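PDB 4MDB: mariner Mos1 transposase from Drosophila mauritiana, which mediates cut-and-paste transposition of the Mos1 transposon, acting as a homodimer that uses two divalent metal ions per subunit to cut and rejoin DNA. Local coordinates for residues D78-Y84 and A109-R114; S170-L175 and W189-F194. The protein carries 1 engineered substitution. All coordinates share one frame; numbering follows the deposited sequence. Where two conformers were deposited one is given.

Contact 1: D78-Y84 and A109-R114; sequences DQSGVIY and ALQRKR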
# COMPACT_ATOMS: atom_id res chain seq x y z
N ASP A 78 -3.63 2.08 -7.13
CA ASP A 78 -3.14 1.21 -8.15
C ASP A 78 -2.45 2.02 -9.24
O ASP A 78 -2.13 3.18 -9.04
CB ASP A 78 -4.26 0.29 -8.64
CG ASP A 78 -5.32 1.06 -9.51
OD1 ASP A 78 -5.15 2.26 -9.72
OD2 ASP A 78 -6.19 0.38 -10.10
N GLN A 79 -2.17 1.40 -10.39
CA GLN A 79 -1.34 2.04 -11.37
C GLN A 79 -2.10 3.20 -12.02
O GLN A 79 -1.44 3.96 -12.74
CB GLN A 79 -0.93 1.03 -12.45
CG GLN A 79 -2.08 0.48 -13.21
CD GLN A 79 -1.63 -0.31 -14.40
OE1 GLN A 79 -0.83 -1.23 -14.26
NE2 GLN A 79 -2.15 0.02 -15.57
N SER A 80 -3.38 3.37 -11.73
CA SER A 80 -4.22 4.43 -12.32
C SER A 80 -4.41 5.60 -11.38
O SER A 80 -4.97 6.61 -11.79
CB SER A 80 -5.55 3.87 -12.74
OG SER A 80 -5.33 2.89 -13.78
N GLY A 81 -4.01 5.44 -10.14
CA GLY A 81 -4.21 6.49 -9.12
C GLY A 81 -4.75 6.00 -7.80
O GLY A 81 -4.91 4.85 -7.56
N VAL A 82 -5.00 6.94 -6.90
CA VAL A 82 -5.58 6.65 -5.63
C VAL A 82 -7.03 6.20 -5.73
O VAL A 82 -7.86 6.91 -6.39
CB VAL A 82 -5.42 7.90 -4.68
CG1 VAL A 82 -6.20 7.68 -3.43
CG2 VAL A 82 -3.94 8.16 -4.46
N ILE A 83 -7.37 5.08 -5.13
CA ILE A 83 -8.71 4.53 -5.15
C ILE A 83 -9.56 5.10 -4.01
O ILE A 83 -10.71 5.52 -4.19
CB ILE A 83 -8.69 2.99 -5.20
CG1 ILE A 83 -7.94 2.52 -6.48
CG2 ILE A 83 -10.08 2.36 -5.16
CD1 ILE A 83 -7.36 1.12 -6.40
N TYR A 84 -9.01 5.10 -2.78
CA TYR A 84 -9.75 5.35 -1.60
C TYR A 84 -8.75 5.72 -0.54
O TYR A 84 -7.66 5.20 -0.53
CB TYR A 84 -10.55 4.17 -1.17
CG TYR A 84 -11.34 4.35 0.09
CD1 TYR A 84 -12.38 5.26 0.13
CD2 TYR A 84 -11.03 3.69 1.27
CE1 TYR A 84 -13.17 5.40 1.28
CE2 TYR A 84 -11.81 3.81 2.40
CZ TYR A 84 -12.86 4.69 2.39
OH TYR A 84 -13.56 4.86 3.55
N ALA A 109 -15.42 1.78 -3.45
CA ALA A 109 -14.69 2.69 -4.27
C ALA A 109 -14.16 2.04 -5.54
O ALA A 109 -14.23 2.61 -6.62
CB ALA A 109 -13.56 3.31 -3.48
N LEU A 110 -13.63 0.82 -5.43
CA LEU A 110 -13.05 0.08 -6.54
C LEU A 110 -14.17 -0.20 -7.59
O LEU A 110 -13.92 -0.02 -8.79
CB LEU A 110 -12.57 -1.25 -6.02
CG LEU A 110 -11.37 -2.00 -6.50
CD1 LEU A 110 -10.25 -1.15 -7.06
CD2 LEU A 110 -10.85 -2.68 -5.22
N GLN A 111 -15.35 -0.59 -7.13
CA GLN A 111 -16.49 -0.83 -8.05
C GLN A 111 -16.86 0.41 -8.87
O GLN A 111 -17.12 0.36 -10.08
CB GLN A 111 -17.73 -1.21 -7.26
CG GLN A 111 -18.27 -2.57 -7.51
CD GLN A 111 -17.49 -3.57 -6.78
OE1 GLN A 111 -16.35 -3.87 -7.13
NE2 GLN A 111 -18.07 -4.09 -5.72
N ARG A 112 -16.89 1.53 -8.18
CA ARG A 112 -17.20 2.80 -8.78
C ARG A 112 -16.12 3.35 -9.71
O ARG A 112 -16.41 4.01 -10.71
CB ARG A 112 -17.48 3.80 -7.65
CG ARG A 112 -17.93 5.18 -8.15
CD ARG A 112 -18.37 6.06 -6.97
NE ARG A 112 -17.30 6.27 -5.99
CZ ARG A 112 -16.29 7.08 -6.12
NH1 ARG A 112 -16.11 7.84 -7.20
NH2 ARG A 112 -15.39 7.13 -5.14
N LYS A 113 -14.84 3.12 -9.39
CA LYS A 113 -13.74 3.78 -10.10
C LYS A 113 -12.94 2.90 -11.05
O LYS A 113 -12.15 3.41 -11.82
CB LYS A 113 -12.75 4.38 -9.11
CG LYS A 113 -13.22 5.66 -8.49
CD LYS A 113 -12.40 5.88 -7.25
CE LYS A 113 -11.07 6.51 -7.67
NZ LYS A 113 -11.33 7.65 -8.58
N ARG A 114 -13.13 1.60 -10.93
CA ARG A 114 -12.43 0.61 -11.75
C ARG A 114 -13.37 -0.38 -12.41
O ARG A 114 -13.59 -1.51 -11.95
CB ARG A 114 -11.39 -0.10 -10.88
CG ARG A 114 -10.37 0.84 -10.29
CD ARG A 114 -9.34 1.38 -11.27
NE ARG A 114 -8.28 2.19 -10.67
CZ ARG A 114 -8.34 3.49 -10.38
NH1 ARG A 114 -9.45 4.22 -10.61
NH2 ARG A 114 -7.35 4.10 -9.83
O HOH W 1 -7.92 6.87 -9.22
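R114 and D78 form a side-on salt bridge, with two nitrogens of the guanidinium gripping both carboxylate oxygens. NE of R114 donates to OD2 of D78 at 2.8 Å, on the syn side but tilted out of the carboxylate plane, with an N-H...O angle of 162°. NH2 of R114 donates to OD1 of D78 at 2.9 Å, from above the carboxylate plane. The two flat groups are 27° apart. OD1 takes a second bond on the opposite face of its plane, from the backbone N of S80. This is an Asx turn within the type I beta turn D78-G81.

Other bonds fix the rotation of the guanidinium. NH1 of R114 donates to the backbone O of K113 at 3.1 Å, and a water links NH2 to the backbone O of V82. The R114 chain bends at chi2 (-73°), turning back from the helix end toward the beta turn. CB of S80 and CG1 of I83 lie over opposite faces of the guanidinium.

The apolar part centres on I83. CD1 of I83 meets CD1 of L110 at 3.7 Å, and CG2 of I83 lies 4.0 Å from CB of A109.

The contact joins edge strand 81-87 to helix 96-113 of the RNase H-like domain. The backbones of I83 and Y84 both pair with W76, a classic beta bulge. The paired charges probably favour an ionised D78, and the buried arginine is held by several polar partners.

Contact 2: S170-L175 and W189-F194; sequences SMGHAL and WLDEWF
Helices 162-175 and 183-196 of the RNase H-like catalytic domain pack here by a knob-into-hole contact. M171 is the knob, set among W189, L190, W193 and F194. The short helix segments cross at 128°, with axes 12.0 Å apart, a wide spacing filled by the two tryptophans.

Both indoles reach across with CG anti to the backbone N (chi1 -174° for W189, -175° for W193). CB of M171 lies over the six-membered ring of W193, a CH-pi contact 4.0 Å from the centroid. SD stands above the same face at a greater distance, a Met-aromatic contact. CG of M171 meets the edge of W189 while also lying over the rim of the W193 face. The chain then bends at chi3, and CE of M171 ends 3.5 Å from CE1 of F194.

L175 covers one face of W189 with CD2, while CB of A174 comes to that ring's edge. H173, important for base-specific DNA binding, lies on helix 162-175 but takes no part in the packing. D164, a magnesium ligand, lies on the same helix as M171, with the two side chains about 10 Å apart.

OG of S170 hydrogen-bonds NZ of K197 and lies at the W193 edge, 3.4 Å from CZ2 of W193.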
# COMPACT_ATOMS: atom_id res chain seq x y z
N SER A 170 7.69 10.12 -1.95
CA SER A 170 7.38 11.41 -2.64
C SER A 170 6.62 12.33 -1.70
O SER A 170 6.94 13.53 -1.60
CB SER A 170 6.49 11.15 -3.84
OG SER A 170 6.35 12.33 -4.60
N MET A 171 5.62 11.80 -1.01
CA MET A 171 4.69 12.60 -0.14
C MET A 171 5.45 13.16 1.04
O MET A 171 5.29 14.30 1.43
CB MET A 171 3.58 11.74 0.40
CG MET A 171 2.41 12.52 1.02
SD MET A 171 1.28 11.53 1.94
CE MET A 171 0.52 10.71 0.53
N GLY A 172 6.33 12.35 1.60
CA GLY A 172 7.08 12.82 2.76
C GLY A 172 7.93 14.05 2.54
O GLY A 172 8.03 14.93 3.43
N HIS A 173 8.52 14.17 1.35
CA HIS A 173 9.25 15.39 1.03
C HIS A 173 8.38 16.62 0.99
O HIS A 173 8.76 17.69 1.49
CB HIS A 173 10.07 15.22 -0.26
CG HIS A 173 10.97 14.04 -0.23
ND1 HIS A 173 11.87 13.81 0.80
CD2 HIS A 173 11.10 12.98 -1.08
CE1 HIS A 173 12.55 12.70 0.56
NE2 HIS A 173 12.09 12.18 -0.57
N ALA A 174 7.19 16.49 0.43
CA ALA A 174 6.29 17.63 0.34
C ALA A 174 5.71 17.96 1.72
O ALA A 174 5.55 19.11 2.08
CB ALA A 174 5.18 17.34 -0.63
N LEU A 175 5.42 16.93 2.51
CA LEU A 175 4.86 17.10 3.82
C LEU A 175 5.77 17.90 4.71
O LEU A 175 5.30 18.64 5.56
CB LEU A 175 4.53 15.80 4.55
CG LEU A 175 3.29 15.12 4.01
CD1 LEU A 175 3.24 13.72 4.57
CD2 LEU A 175 2.01 15.84 4.46
N TRP A 189 -4.96 19.20 1.49
CA TRP A 189 -3.62 19.06 0.96
C TRP A 189 -3.51 17.68 0.26
O TRP A 189 -3.01 17.59 -0.88
CB TRP A 189 -2.58 19.18 2.07
CG TRP A 189 -1.26 19.17 1.53
CD1 TRP A 189 -0.58 20.22 1.02
CD2 TRP A 189 -0.40 18.03 1.39
NE1 TRP A 189 0.63 19.82 0.57
CE2 TRP A 189 0.77 18.47 0.77
CE3 TRP A 189 -0.53 16.68 1.68
CZ2 TRP A 189 1.82 17.62 0.48
CZ3 TRP A 189 0.53 15.83 1.35
CH2 TRP A 189 1.64 16.28 0.78
N LEU A 190 -4.04 16.64 0.90
CA LEU A 190 -3.94 15.29 0.25
C LEU A 190 -4.76 15.20 -1.01
O LEU A 190 -4.29 14.67 -2.00
CB LEU A 190 -4.31 14.17 1.22
CG LEU A 190 -3.45 13.93 2.42
CD1 LEU A 190 -4.23 13.16 3.42
CD2 LEU A 190 -2.19 13.18 2.06
N ASP A 191 -6.00 15.68 -0.99
CA ASP A 191 -6.81 15.74 -2.22
C ASP A 191 -6.07 16.39 -3.35
O ASP A 191 -5.98 15.81 -4.43
CB ASP A 191 -8.15 16.47 -1.99
CG ASP A 191 -9.10 15.66 -1.16
OD1 ASP A 191 -8.94 14.41 -1.10
OD2 ASP A 191 -10.01 16.28 -0.54
N GLU A 192 -5.49 17.55 -3.11
CA GLU A 192 -4.76 18.26 -4.17
C GLU A 192 -3.49 17.54 -4.63
O GLU A 192 -3.17 17.50 -5.81
CB GLU A 192 -4.34 19.69 -3.77
CG GLU A 192 -5.42 20.72 -3.57
CD GLU A 192 -4.83 22.10 -3.26
OE1 GLU A 192 -3.91 22.54 -4.00
OE2 GLU A 192 -5.27 22.74 -2.27
N TRP A 193 -2.77 16.98 -3.67
CA TRP A 193 -1.46 16.41 -3.90
C TRP A 193 -1.70 15.13 -4.69
O TRP A 193 -1.04 14.88 -5.69
CB TRP A 193 -0.73 16.12 -2.56
CG TRP A 193 0.72 15.61 -2.77
CD1 TRP A 193 1.85 16.37 -2.99
CD2 TRP A 193 1.15 14.24 -2.85
NE1 TRP A 193 2.93 15.55 -3.20
CE2 TRP A 193 2.52 14.24 -3.14
CE3 TRP A 193 0.49 13.02 -2.76
CZ2 TRP A 193 3.28 13.05 -3.25
CZ3 TRP A 193 1.23 11.84 -2.95
CH2 TRP A 193 2.59 11.89 -3.14
N PHE A 194 -2.65 14.34 -4.26
CA PHE A 194 -2.96 13.09 -5.02
C PHE A 194 -3.36 13.38 -6.47
O PHE A 194 -2.95 12.72 -7.43
CB PHE A 194 -4.05 12.26 -4.34
CG PHE A 194 -3.63 11.57 -3.04
CD1 PHE A 194 -2.38 10.94 -2.91
CD2 PHE A 194 -4.52 11.46 -2.00
CE1 PHE A 194 -2.06 10.30 -1.73
CE2 PHE A 194 -4.19 10.82 -0.80
CZ PHE A 194 -2.97 10.23 -0.68

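In the fold
The two contacts lie in series along the chain, with centres about 18 Å apart. Contact 1 is the more buried and joins an edge strand to a helix. Contact 2 is partly buried and joins two helices. Their chemistry differs accordingly. Contact 1 combines a salt bridge and a bridging water with a small aliphatic patch. Contact 2 relies on tryptophan faces and edges, a methionine and CH-pi contacts. Strand 81-87 connects them: the CB of V82 is directed away from 109-114, and CG2 of V82 packs 3.5 Å from CD1 of F194. L190 and F194 also touch Y85 on this strand, which thus packs against both helix 96-113 and helix 183-196.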